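Local coordinates for putative redox protein (Lactobacillus casei, PDB 2QL8), which probably acts as a redox enzyme of the OsmC/Ohr family, consistent with the peroxide-detoxifying role of its relatives, and binds benzoic acid in the crystal, at residues L60-L64 against H75-V81; F94-V100 against N132-V138; M101-F107 against T137-F141; E21-H25 against T36-N41. All coordinates share one frame; numbering follows the deposited sequence. Where two conformers were deposited one is given.

Contact 1. Residues L60-L64 against H75-V81. With BEZ (benzoic acid), chain C.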
loop_
_atom_site.group_PDB
_atom_site.type_symbol
_atom_site.label_atom_id
_atom_site.label_comp_id
_atom_site.label_asym_id
_atom_site.label_seq_id
_atom_site.Cartn_x
_atom_site.Cartn_y
_atom_site.Cartn_z
ATOM N N LEU A 60 -5.903 -4.254 8.195
ATOM C CA LEU A 60 -6.799 -3.900 9.269
ATOM C C LEU A 60 -7.701 -5.079 9.633
ATOM O O LEU A 60 -7.927 -5.373 10.817
ATOM C CB LEU A 60 -7.633 -2.670 8.933
ATOM C CG LEU A 60 -6.964 -1.307 9.133
ATOM C CD1 LEU A 60 -7.780 -0.181 8.386
ATOM C CD2 LEU A 60 -6.673 -0.964 10.607
ATOM N N GLU A 61 -8.217 -5.748 8.599
ATOM C CA GLU A 61 -9.125 -6.870 8.790
ATOM C C GLU A 61 -8.401 -8.030 9.516
ATOM O O GLU A 61 -8.963 -8.664 10.425
ATOM C CB GLU A 61 -9.729 -7.300 7.453
ATOM C CG GLU A 61 -10.725 -8.502 7.544
ATOM C CD GLU A 61 -12.089 -8.146 8.105
ATOM O OE1 GLU A 61 -12.229 -7.095 8.780
ATOM O OE2 GLU A 61 -13.016 -8.987 7.850
ATOM N N ALA A 62 -7.155 -8.311 9.122
ATOM C CA ALA A 62 -6.331 -9.349 9.789
ATOM C C ALA A 62 -6.089 -8.987 11.238
ATOM O O ALA A 62 -6.133 -9.838 12.146
ATOM C CB ALA A 62 -4.994 -9.563 9.067
ATOM N N THR A 63 -5.802 -7.712 11.474
ATOM C CA THR A 63 -5.541 -7.251 12.838
ATOM C C THR A 63 -6.819 -7.393 13.692
ATOM O O THR A 63 -6.771 -7.856 14.830
ATOM C CB THR A 63 -5.013 -5.785 12.891
ATOM O OG1 THR A 63 -3.951 -5.616 11.964
ATOM C CG2 THR A 63 -4.561 -5.360 14.306
ATOM N N LEU A 64 -7.942 -7.030 13.087
ATOM C CA LEU A 64 -9.249 -7.097 13.745
ATOM C C LEU A 64 -9.584 -8.553 14.096
ATOM O O LEU A 64 -10.043 -8.839 15.190
ATOM C CB LEU A 64 -10.327 -6.497 12.845
ATOM C CG LEU A 64 -11.762 -6.421 13.394
ATOM C CD1 LEU A 64 -11.807 -5.742 14.752
ATOM C CD2 LEU A 64 -12.654 -5.716 12.309
ATOM N N HIS A 75 -15.309 -14.202 14.064
ATOM C CA HIS A 75 -14.912 -13.108 13.155
ATOM C C HIS A 75 -16.165 -12.539 12.496
ATOM O O HIS A 75 -16.799 -13.206 11.659
ATOM C CB HIS A 75 -13.930 -13.617 12.107
ATOM C CG HIS A 75 -13.455 -12.560 11.160
ATOM N ND1 HIS A 75 -13.117 -11.282 11.570
ATOM C CD2 HIS A 75 -13.250 -12.598 9.821
ATOM C CE1 HIS A 75 -12.715 -10.586 10.516
ATOM N NE2 HIS A 75 -12.780 -11.368 9.449
ATOM N N THR A 76 -16.534 -11.331 12.887
ATOM C CA THR A 76 -17.682 -10.646 12.297
ATOM C C THR A 76 -17.307 -9.222 11.804
ATOM O O THR A 76 -18.178 -8.432 11.454
ATOM C CB THR A 76 -18.818 -10.550 13.325
ATOM O OG1 THR A 76 -18.409 -9.702 14.416
ATOM C CG2 THR A 76 -19.181 -11.953 13.828
ATOM N N GLY A 77 -16.010 -8.912 11.753
ATOM C CA GLY A 77 -15.559 -7.598 11.360
ATOM C C GLY A 77 -15.432 -7.450 9.842
ATOM O O GLY A 77 -15.303 -8.434 9.123
ATOM N N ALA A 78 -15.480 -6.203 9.378
ATOM C CA ALA A 78 -15.244 -5.851 7.974
ATOM C C ALA A 78 -14.609 -4.489 7.935
ATOM O O ALA A 78 -14.869 -3.616 8.797
ATOM C CB ALA A 78 -16.538 -5.877 7.170
ATOM N N VAL A 79 -13.777 -4.271 6.906
ATOM C CA VAL A 79 -13.085 -2.987 6.737
ATOM C C VAL A 79 -13.268 -2.513 5.287
ATOM O O VAL A 79 -13.099 -3.298 4.350
ATOM C CB VAL A 79 -11.567 -3.112 7.078
ATOM C CG1 VAL A 79 -10.842 -1.776 6.892
ATOM C CG2 VAL A 79 -11.387 -3.673 8.519
ATOM N N ARG A 80 -13.563 -1.227 5.149
ATOM C CA ARG A 80 -13.609 -0.544 3.863
ATOM C C ARG A 80 -12.648 0.622 3.913
ATOM O O ARG A 80 -12.656 1.395 4.861
ATOM C CB ARG A 80 -15.035 -0.020 3.608
ATOM C CG ARG A 80 -15.098 0.775 2.311
ATOM C CD ARG A 80 -16.545 0.971 1.889
ATOM N NE ARG A 80 -17.261 1.853 2.791
ATOM C CZ ARG A 80 -18.491 2.307 2.518
ATOM N NH1 ARG A 80 -19.085 1.920 1.391
ATOM N NH2 ARG A 80 -19.136 3.119 3.362
ATOM N N VAL A 81 -11.810 0.770 2.884
ATOM C CA VAL A 81 -10.870 1.866 2.821
ATOM C C VAL A 81 -11.162 2.646 1.546
ATOM O O VAL A 81 -11.179 2.071 0.451
ATOM C CB VAL A 81 -9.388 1.359 2.844
ATOM C CG1 VAL A 81 -8.403 2.500 2.569
ATOM C CG2 VAL A 81 -9.090 0.632 4.180
HETATM C C BEZ C . -1.300 -8.197 15.862
HETATM O O1 BEZ C . -1.118 -9.154 16.701
HETATM O O2 BEZ C . -1.167 -7.085 16.202
HETATM C C1 BEZ C . -1.585 -8.409 14.414
HETATM C C2 BEZ C . -2.016 -9.687 14.018
HETATM C C3 BEZ C . -2.278 -9.918 12.669
HETATM C C4 BEZ C . -2.105 -8.879 11.744
HETATM C C5 BEZ C . -1.667 -7.613 12.160
HETATM C C6 BEZ C . -1.417 -7.342 13.466
#
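L60, E61 and L64 on one side of helix 48-70 lie against the start of strand 77-88, and the contact divides into an apolar part and a polar part. In the apolar part L60 meets V79 at about a right angle, CD1 of L60 lying 3.8 Å from CG1 of V79. One helical turn on, CD2 of L64 rests 3.6 Å from CA of G77, so close that a side chain at the glycine would collide with it.

The polar part centres on E61. With CG anti to the backbone N (chi1 -180°) and a bend at chi2, its carboxylate reaches the strand, where OE2 takes a weak hydrogen bond from NE2 of H75 (2.9 Å, 118°). OE2 lies near the ring plane, at the edge of H75. The stronger polar ties of this histidine lie elsewhere, ND1 to E68, while NE2 also serves E20 O of the second subunit.

On another side of the helix, OG1 of T63 approaches C5 of benzoic acid to 3.0 Å. Such a helix running nearly antiparallel (159°) to a sheet strand is the alpha/beta layering of the OsmC fold, here with a ligand pocket beyond the helix.

Contact 2. Residues F94-V100 against N132-V138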
loop_
_atom_site.group_PDB
_atom_site.type_symbol
_atom_site.label_atom_id
_atom_site.label_comp_id
_atom_site.label_asym_id
_atom_site.label_seq_id
_atom_site.Cartn_x
_atom_site.Cartn_y
_atom_site.Cartn_z
ATOM N N PHE A 94 -2.199 11.359 -1.878
ATOM C CA PHE A 94 -3.312 10.468 -1.608
ATOM C C PHE A 94 -3.868 10.780 -0.211
ATOM O O PHE A 94 -3.107 11.066 0.739
ATOM C CB PHE A 94 -2.900 8.994 -1.618
ATOM C CG PHE A 94 -2.506 8.436 -2.951
ATOM C CD1 PHE A 94 -2.601 9.153 -4.150
ATOM C CD2 PHE A 94 -2.009 7.155 -3.013
ATOM C CE1 PHE A 94 -2.223 8.577 -5.333
ATOM C CE2 PHE A 94 -1.592 6.598 -4.228
ATOM C CZ PHE A 94 -1.696 7.339 -5.372
ATOM N N LEU A 95 -5.193 10.685 -0.102
ATOM C CA LEU A 95 -5.893 10.688 1.196
ATOM C C LEU A 95 -6.458 9.303 1.422
ATOM O O LEU A 95 -6.893 8.647 0.484
ATOM C CB LEU A 95 -7.059 11.691 1.201
ATOM C CG LEU A 95 -6.710 13.149 0.856
ATOM C CD1 LEU A 95 -8.044 13.932 0.739
ATOM C CD2 LEU A 95 -5.739 13.829 1.807
ATOM N N VAL A 96 -6.443 8.852 2.680
ATOM C CA VAL A 96 -6.875 7.509 3.016
ATOM C C VAL A 96 -7.844 7.560 4.216
ATOM O O VAL A 96 -7.556 8.199 5.247
ATOM C CB VAL A 96 -5.669 6.627 3.423
ATOM C CG1 VAL A 96 -6.143 5.195 3.787
ATOM C CG2 VAL A 96 -4.567 6.637 2.308
ATOM N N HIS A 97 -9.004 6.950 4.038
ATOM C CA HIS A 97 -10.020 6.910 5.100
ATOM C C HIS A 97 -10.526 5.485 5.289
ATOM O O HIS A 97 -11.083 4.893 4.343
ATOM C CB HIS A 97 -11.201 7.842 4.786
ATOM C CG HIS A 97 -12.203 7.862 5.897
ATOM N ND1 HIS A 97 -11.933 8.437 7.122
ATOM C CD2 HIS A 97 -13.459 7.361 5.969
ATOM C CE1 HIS A 97 -13.000 8.298 7.901
ATOM N NE2 HIS A 97 -13.925 7.634 7.232
ATOM N N ALA A 98 -10.326 4.922 6.498
ATOM C CA ALA A 98 -10.751 3.560 6.766
ATOM C C ALA A 98 -12.040 3.593 7.616
ATOM O O ALA A 98 -12.190 4.436 8.506
ATOM C CB ALA A 98 -9.654 2.779 7.519
ATOM N N GLN A 99 -12.922 2.647 7.319
ATOM C CA GLN A 99 -14.146 2.432 8.087
ATOM C C GLN A 99 -14.150 0.999 8.570
ATOM O O GLN A 99 -13.960 0.062 7.788
ATOM C CB GLN A 99 -15.375 2.721 7.212
ATOM C CG GLN A 99 -15.532 4.185 6.878
ATOM C CD GLN A 99 -16.737 4.434 6.028
ATOM O OE1 GLN A 99 -17.084 3.605 5.197
ATOM N NE2 GLN A 99 -17.395 5.553 6.254
ATOM N N VAL A 100 -14.433 0.824 9.862
ATOM C CA VAL A 100 -14.380 -0.489 10.489
ATOM C C VAL A 100 -15.757 -0.773 11.100
ATOM O O VAL A 100 -16.303 0.051 11.828
ATOM C CB VAL A 100 -13.305 -0.532 11.600
ATOM C CG1 VAL A 100 -13.313 -1.926 12.300
ATOM C CG2 VAL A 100 -11.906 -0.179 11.009
ATOM N N ASN A 132 -2.665 12.415 6.420
ATOM C CA ASN A 132 -3.608 12.133 5.339
ATOM C C ASN A 132 -4.508 10.919 5.594
ATOM O O ASN A 132 -5.268 10.511 4.747
ATOM C CB ASN A 132 -2.856 11.944 3.996
ATOM C CG ASN A 132 -2.305 13.244 3.447
ATOM O OD1 ASN A 132 -2.196 14.254 4.173
ATOM N ND2 ASN A 132 -1.876 13.212 2.197
ATOM N N TYR A 133 -4.411 10.343 6.788
ATOM C CA TYR A 133 -5.094 9.104 7.124
ATOM C C TYR A 133 -6.009 9.298 8.317
ATOM O O TYR A 133 -5.571 9.765 9.364
ATOM C CB TYR A 133 -4.025 8.057 7.467
ATOM C CG TYR A 133 -4.553 6.744 8.025
ATOM C CD1 TYR A 133 -5.616 6.072 7.458
ATOM C CD2 TYR A 133 -3.912 6.163 9.106
ATOM C CE1 TYR A 133 -6.063 4.852 7.984
ATOM C CE2 TYR A 133 -4.352 4.991 9.639
ATOM C CZ TYR A 133 -5.420 4.330 9.098
ATOM O OH TYR A 133 -5.836 3.114 9.630
ATOM N N THR A 134 -7.244 8.868 8.122
ATOM C CA THR A 134 -8.280 8.854 9.164
ATOM C C THR A 134 -8.959 7.495 9.215
ATOM O O THR A 134 -8.993 6.753 8.229
ATOM C CB THR A 134 -9.320 9.992 8.900
ATOM O OG1 THR A 134 -9.775 9.929 7.549
ATOM C CG2 THR A 134 -8.688 11.350 9.163
ATOM N N ILE A 135 -9.546 7.190 10.386
ATOM C CA ILE A 135 -10.212 5.934 10.611
ATOM C C ILE A 135 -11.440 6.191 11.491
ATOM O O ILE A 135 -11.376 7.021 12.407
ATOM C CB ILE A 135 -9.238 4.853 11.221
ATOM C CG1 ILE A 135 -9.919 3.504 11.339
ATOM C CG2 ILE A 135 -8.633 5.317 12.531
ATOM C CD1 ILE A 135 -8.955 2.340 11.599
ATOM N N GLU A 136 -12.504 5.465 11.214
ATOM C CA GLU A 136 -13.731 5.575 11.997
ATOM C C GLU A 136 -14.418 4.212 12.106
ATOM O O GLU A 136 -14.210 3.326 11.297
ATOM C CB GLU A 136 -14.677 6.607 11.382
ATOM C CG GLU A 136 -15.283 6.161 10.129
ATOM C CD GLU A 136 -16.386 7.111 9.593
ATOM O OE1 GLU A 136 -17.182 7.687 10.371
ATOM O OE2 GLU A 136 -16.480 7.236 8.372
ATOM N N THR A 137 -15.313 4.106 13.101
ATOM C CA THR A 137 -16.154 2.958 13.328
ATOM C C THR A 137 -17.529 3.286 12.795
ATOM O O THR A 137 -18.030 4.372 13.031
ATOM C CB THR A 137 -16.244 2.646 14.843
ATOM O OG1 THR A 137 -14.916 2.563 15.391
ATOM C CG2 THR A 137 -17.018 1.353 15.067
ATOM N N VAL A 138 -18.094 2.330 12.076
ATOM C CA VAL A 138 -19.421 2.439 11.482
ATOM C C VAL A 138 -20.254 1.209 11.804
ATOM O O VAL A 138 -19.747 0.161 12.182
ATOM C CB VAL A 138 -19.322 2.650 9.955
ATOM C CG1 VAL A 138 -18.503 3.913 9.669
ATOM C CG2 VAL A 138 -18.760 1.386 9.249
HETATM O O HOH W 1 -8.217 11.181 5.543
#
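H97 and E136 join two parallel strands through their side chains as well as their backbones. NE2 of H97 donates to OE2 of E136 (2.8 Å, 168°) with the oxygen in the ring plane, while ND1 at the other corner of the ring shares a 2.7 Å hydrogen bond with OG1 of T134. Both ring nitrogens are thus engaged, which fixes the rotation of the imidazole.

OE2 of E136 has a second donor, NE2 of Q99 at 2.9 Å, and the two nitrogens reach it from opposite faces of the carboxylate. The far end of that amide, OE1 of Q99, accepts from R80. An alanine in place of H97 is likely to leave T134 OG1 and E136 OE2 each short of a partner and the carboxylate freer to turn.

Backbone needs are met in parallel register from V96 N with N132 O to V138 N with V100 O. V96 O accepts twice, from T134 N (3.0 Å) and from a water that also bonds T134 OG1. Just before strand 133-137, ND2 of N132 reaches F94 O (2.9 Å) from above its carbonyl plane. Adjacent parallel strands linked through helices 107-120 and 122-127 form a beta-alpha-beta crossover.

Contact 3. Residues M101-F107 against T137-F141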
loop_
_atom_site.group_PDB
_atom_site.type_symbol
_atom_site.label_atom_id
_atom_site.label_comp_id
_atom_site.label_asym_id
_atom_site.label_seq_id
_atom_site.Cartn_x
_atom_site.Cartn_y
_atom_site.Cartn_z
HETATM N N MSE A 101 -16.280 -1.947 10.793
HETATM C CA MSE A 101 -17.512 -2.445 11.432
HETATM C C MSE A 101 -17.245 -3.779 12.128
HETATM O O MSE A 101 -16.415 -4.560 11.675
HETATM C CB MSE A 101 -18.643 -2.573 10.411
HETATM C CG MSE A 101 -18.407 -3.590 9.304
HETATM SE SE MSE A 101 -19.864 -3.599 8.062
HETATM C CE MSE A 101 -21.182 -4.317 9.187
ATOM N N VAL A 102 -17.943 -4.041 13.249
ATOM C CA VAL A 102 -17.902 -5.358 13.898
ATOM C C VAL A 102 -19.345 -5.731 14.140
ATOM O O VAL A 102 -19.947 -5.213 15.041
ATOM C CB VAL A 102 -17.068 -5.382 15.214
ATOM C CG1 VAL A 102 -16.948 -6.815 15.735
ATOM C CG2 VAL A 102 -15.681 -4.695 14.997
ATOM N N LYS A 103 -19.868 -6.632 13.329
ATOM C CA LYS A 103 -21.296 -6.944 13.378
ATOM C C LYS A 103 -21.751 -7.590 14.677
ATOM O O LYS A 103 -22.918 -7.449 15.061
ATOM C CB LYS A 103 -21.666 -7.851 12.204
ATOM C CG LYS A 103 -23.096 -7.681 11.703
ATOM C CD LYS A 103 -23.289 -8.437 10.349
ATOM N N GLY A 104 -20.855 -8.276 15.368
ATOM C CA GLY A 104 -21.287 -9.119 16.462
ATOM C C GLY A 104 -21.567 -8.409 17.773
ATOM O O GLY A 104 -22.023 -9.030 18.730
ATOM N N VAL A 105 -21.312 -7.109 17.828
ATOM C CA VAL A 105 -21.111 -6.442 19.107
ATOM C C VAL A 105 -21.727 -5.049 19.216
ATOM O O VAL A 105 -22.062 -4.431 18.210
ATOM C CB VAL A 105 -19.606 -6.334 19.379
ATOM C CG1 VAL A 105 -18.952 -7.701 19.266
ATOM C CG2 VAL A 105 -18.953 -5.340 18.397
ATOM N N ASP A 106 -21.846 -4.568 20.442
ATOM C CA ASP A 106 -22.280 -3.213 20.732
ATOM C C ASP A 106 -21.308 -2.174 20.129
ATOM O O ASP A 106 -20.099 -2.443 19.957
ATOM C CB ASP A 106 -22.397 -3.056 22.257
ATOM C CG ASP A 106 -21.136 -3.574 23.007
ATOM O OD1 ASP A 106 -20.835 -4.876 23.078
ATOM O OD2 ASP A 106 -20.457 -2.625 23.502
ATOM N N PHE A 107 -21.826 -1.004 19.782
ATOM C CA PHE A 107 -21.022 0.025 19.115
ATOM C C PHE A 107 -19.782 0.440 19.915
ATOM O O PHE A 107 -18.717 0.656 19.356
ATOM C CB PHE A 107 -21.870 1.246 18.743
ATOM C CG PHE A 107 -21.194 2.177 17.782
ATOM C CD1 PHE A 107 -21.099 1.845 16.434
ATOM C CD2 PHE A 107 -20.608 3.344 18.216
ATOM C CE1 PHE A 107 -20.469 2.694 15.543
ATOM C CE2 PHE A 107 -19.964 4.190 17.324
ATOM C CZ PHE A 107 -19.907 3.854 15.987
ATOM N N THR A 137 -15.313 4.106 13.101
ATOM C CA THR A 137 -16.154 2.958 13.328
ATOM C C THR A 137 -17.529 3.286 12.795
ATOM O O THR A 137 -18.030 4.372 13.031
ATOM C CB THR A 137 -16.244 2.646 14.843
ATOM O OG1 THR A 137 -14.916 2.563 15.391
ATOM C CG2 THR A 137 -17.018 1.353 15.067
ATOM N N VAL A 138 -18.094 2.330 12.076
ATOM C CA VAL A 138 -19.421 2.439 11.482
ATOM C C VAL A 138 -20.254 1.209 11.804
ATOM O O VAL A 138 -19.747 0.161 12.182
ATOM C CB VAL A 138 -19.322 2.650 9.955
ATOM C CG1 VAL A 138 -18.503 3.913 9.669
ATOM C CG2 VAL A 138 -18.760 1.386 9.249
ATOM N N THR A 139 -21.571 1.318 11.650
ATOM C CA THR A 139 -22.403 0.133 11.876
ATOM C C THR A 139 -22.549 -0.688 10.585
ATOM O O THR A 139 -22.730 -1.892 10.648
ATOM C CB THR A 139 -23.778 0.530 12.462
ATOM O OG1 THR A 139 -24.424 1.372 11.525
ATOM C CG2 THR A 139 -23.617 1.302 13.748
ATOM N N ASP A 140 -22.482 -0.044 9.416
ATOM C CA ASP A 140 -22.489 -0.744 8.136
ATOM C C ASP A 140 -21.838 0.098 7.037
ATOM O O ASP A 140 -21.422 1.247 7.261
ATOM C CB ASP A 140 -23.930 -1.106 7.726
ATOM C CG ASP A 140 -24.824 0.104 7.667
ATOM O OD1 ASP A 140 -24.495 1.059 6.934
ATOM O OD2 ASP A 140 -25.846 0.119 8.389
ATOM N N PHE A 141 -21.733 -0.492 5.844
ATOM C CA PHE A 141 -21.216 0.225 4.675
ATOM C C PHE A 141 -22.343 0.608 3.684
ATOM O O PHE A 141 -22.064 0.845 2.509
ATOM C CB PHE A 141 -20.160 -0.604 3.935
ATOM C CG PHE A 141 -19.002 -1.077 4.786
ATOM C CD1 PHE A 141 -18.462 -0.284 5.786
ATOM C CD2 PHE A 141 -18.409 -2.294 4.501
ATOM C CE1 PHE A 141 -17.373 -0.756 6.555
ATOM C CE2 PHE A 141 -17.327 -2.744 5.244
ATOM C CZ PHE A 141 -16.829 -1.978 6.257
HETATM O O HOH W 2 -19.814 -1.997 13.955
#
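M101, a selenomethionine, opens the contact by laying its selenium over one face of the F141 ring. SE stands 3.8 Å from the ring centroid and only 9° off the ring normal, a face-on Met-aromatic contact. Its CG sits between the backbone N and the carbonyl carbon (chi1 64°), which sends the chain toward 137-141, and CG touches CZ of F141 at 3.8 Å. A bend at chi3 then swings the terminal CE back to the loop, 3.2 Å from T139 O. A serine at F141 would probably strip the selenium of its aromatic platform, opening a gap beside A78 and R80, which the ring also touches.

V102 follows with a water-mediated link: its N donates to a water that in turn donates to V138 O (2.8 Å). Here the chain leaves its strand through a type I turn, V102 to V105. D106 then takes the N-cap position of helix 107-120.

F107, the first residue of that helix, brings the segment back into contact. CZ meets T137 O at 3.5 Å, with the oxygen at the ring edge, while CE1 packs against CG2 of T137 and CD1 lies 3.7 Å from CG2 of T139. Direct polar bonds between the two segments are lacking, so selenium, ring and methyl packing plus one bridging water hold the C-terminal tail at the protein surface.

Contact 4. Residues E21-H25 against T36-N41; sequences ELEGH and TSSPMN
E23 and N41 approach from opposite directions, their carboxylate and amide planes turned 54° from each other, and meet where ND2 of N41 donates to OE2 of E23 (3.0 Å). The same oxygen accepts a nearly straight bond from the backbone N of S38, also 3.0 Å long (176°). One donor comes to each face of the carboxylate plane, so OE2 is held from above and below. The CA-CB bond of E23 points away from 36-41, but the bend at chi2 (-64°) folds the acid back over the loop in the conformer described. OE1 is taken up separately by ND1 of H43, and H43 N holds the amide oxygen of N41.

L22 also reaches S38, its CD2 3.6 Å from CB of the serine. OG of that serine turns instead to its own loop, accepting from M40 N in an ST turn. In the second subunit A62 packs on L22.

T36 closes the contact on the strand side. Its backbone forms an antiparallel hydrogen-bonded pair with G24, T36 N to G24 O being 2.9 Å. Its hydroxyl, set between the backbone N and the carbonyl carbon, bonds two waters, one of which donates to L22 O (2.7 Å). A side chain at G24 would run into E21 O.

The bonds from S38 N and N41 ND2 to E23 tie the turn of 38-41 to the hairpin formed by strands 24-27 and 33-36; with donors around both its oxygens, the E23 carboxylate would probably favour its ionised form.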
loop_
_atom_site.group_PDB
_atom_site.type_symbol
_atom_site.label_atom_id
_atom_site.label_comp_id
_atom_site.label_asym_id
_atom_site.label_seq_id
_atom_site.Cartn_x
_atom_site.Cartn_y
_atom_site.Cartn_z
ATOM N N GLU A 21 5.252 1.123 -18.638
ATOM C CA GLU A 21 4.564 2.392 -18.802
ATOM C C GLU A 21 3.302 2.442 -17.941
ATOM O O GLU A 21 2.865 1.397 -17.418
ATOM C CB GLU A 21 4.168 2.601 -20.297
ATOM C CG GLU A 21 5.361 2.760 -21.178
ATOM C CD GLU A 21 5.012 2.691 -22.672
ATOM O OE1 GLU A 21 4.261 1.762 -23.083
ATOM O OE2 GLU A 21 5.522 3.562 -23.397
ATOM N N LEU A 22 2.713 3.642 -17.830
ATOM C CA LEU A 22 1.540 3.859 -16.982
ATOM C C LEU A 22 0.473 2.806 -17.308
ATOM O O LEU A 22 -0.143 2.210 -16.424
ATOM C CB LEU A 22 1.053 5.310 -17.128
ATOM C CG LEU A 22 -0.042 5.844 -16.206
ATOM C CD1 LEU A 22 0.298 5.663 -14.708
ATOM C CD2 LEU A 22 -0.324 7.350 -16.556
ATOM N N GLU A 23 0.261 2.571 -18.597
ATOM C CA GLU A 23 -0.540 1.451 -19.015
ATOM C C GLU A 23 0.375 0.229 -19.058
ATOM O O GLU A 23 1.146 0.005 -20.007
ATOM C CB GLU A 23 -1.199 1.762 -20.359
ATOM C CG GLU A 23 -1.902 3.093 -20.325
ATOM C CD GLU A 23 -3.054 3.149 -19.342
ATOM O OE1 GLU A 23 -3.839 2.179 -19.345
ATOM O OE2 GLU A 23 -3.204 4.177 -18.655
ATOM N N GLY A 24 0.365 -0.541 -17.961
ATOM C CA GLY A 24 1.289 -1.651 -17.832
ATOM C C GLY A 24 0.838 -2.710 -16.855
ATOM O O GLY A 24 -0.295 -3.173 -16.909
ATOM N N HIS A 25 1.781 -3.125 -16.010
ATOM C CA HIS A 25 1.575 -4.167 -15.018
ATOM C C HIS A 25 2.533 -3.939 -13.875
ATOM O O HIS A 25 3.550 -3.265 -14.022
ATOM C CB HIS A 25 1.840 -5.560 -15.569
ATOM C CG HIS A 25 1.066 -5.886 -16.806
ATOM N ND1 HIS A 25 1.440 -5.432 -18.062
ATOM C CD2 HIS A 25 -0.044 -6.643 -16.988
ATOM C CE1 HIS A 25 0.561 -5.874 -18.953
ATOM N NE2 HIS A 25 -0.338 -6.623 -18.331
ATOM N N THR A 36 -2.134 -2.715 -14.719
ATOM C CA THR A 36 -2.257 -1.388 -14.185
ATOM C C THR A 36 -2.574 -0.370 -15.310
ATOM O O THR A 36 -2.244 -0.581 -16.478
ATOM C CB THR A 36 -0.960 -0.963 -13.422
ATOM O OG1 THR A 36 0.161 -0.939 -14.309
ATOM C CG2 THR A 36 -0.697 -1.890 -12.220
ATOM N N SER A 37 -3.170 0.745 -14.909
ATOM C CA SER A 37 -3.477 1.850 -15.809
ATOM C C SER A 37 -3.724 3.111 -15.011
ATOM O O SER A 37 -3.917 3.088 -13.791
ATOM C CB SER A 37 -4.690 1.536 -16.702
ATOM O OG SER A 37 -5.881 1.341 -15.967
ATOM N N SER A 38 -3.677 4.253 -15.695
ATOM C CA SER A 38 -3.909 5.517 -15.037
ATOM C C SER A 38 -5.306 5.530 -14.457
ATOM O O SER A 38 -6.261 5.155 -15.144
ATOM C CB SER A 38 -3.844 6.685 -16.022
ATOM O OG SER A 38 -4.169 7.883 -15.357
ATOM N N PRO A 39 -5.456 6.029 -13.224
ATOM C CA PRO A 39 -6.822 6.151 -12.690
ATOM C C PRO A 39 -7.653 7.208 -13.435
ATOM O O PRO A 39 -8.876 7.237 -13.273
ATOM C CB PRO A 39 -6.613 6.589 -11.245
ATOM C CG PRO A 39 -5.314 7.281 -11.233
ATOM C CD PRO A 39 -4.453 6.512 -12.267
HETATM N N MSE A 40 -6.979 8.068 -14.214
HETATM C CA MSE A 40 -7.630 9.193 -14.909
HETATM C C MSE A 40 -8.244 8.798 -16.243
HETATM O O MSE A 40 -8.837 9.652 -16.907
HETATM C CB MSE A 40 -6.661 10.356 -15.091
HETATM C CG MSE A 40 -6.083 10.929 -13.804
HETATM SE SE MSE A 40 -7.419 11.245 -12.399
HETATM C CE MSE A 40 -8.228 12.800 -13.200
ATOM N N ASN A 41 -8.163 7.547 -16.646
ATOM C CA ASN A 41 -8.888 7.077 -17.820
ATOM C C ASN A 41 -9.752 5.868 -17.472
ATOM O O ASN A 41 -9.749 5.420 -16.317
ATOM C CB ASN A 41 -7.912 6.775 -18.962
ATOM C CG ASN A 41 -6.943 5.637 -18.650
ATOM O OD1 ASN A 41 -7.345 4.593 -18.136
ATOM N ND2 ASN A 41 -5.676 5.816 -19.017
HETATM O O HOH W 3 3.110 -0.286 -15.299
HETATM O O HOH W 4 0.537 1.904 -13.845
#

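How the contacts relate
Contacts 1, 2 and 3 form one continuous body. Contact 1 touches contact 2 where R80 O meets Q99 N at 2.8 Å and where L60 CD1 packs on A98 CB at 3.6 Å; contact 3 lies where strand 91-102 ends and the chain runs on past strand 133-137, its centre about 10 Å from that of contact 1, and shares T137 and V138 with contact 2. Contact 4 stands apart, its centre about 29 Å from that of contact 1 within the chain. The dimer brings them together: L22 of one subunit packs on A62 of the other. Benzoic acid lies at this interface, hydrogen-bonded to R120 of one subunit and to the backbone N of A90 of the other; the L22 side chain comes within about 6 Å of a bound benzoic acid.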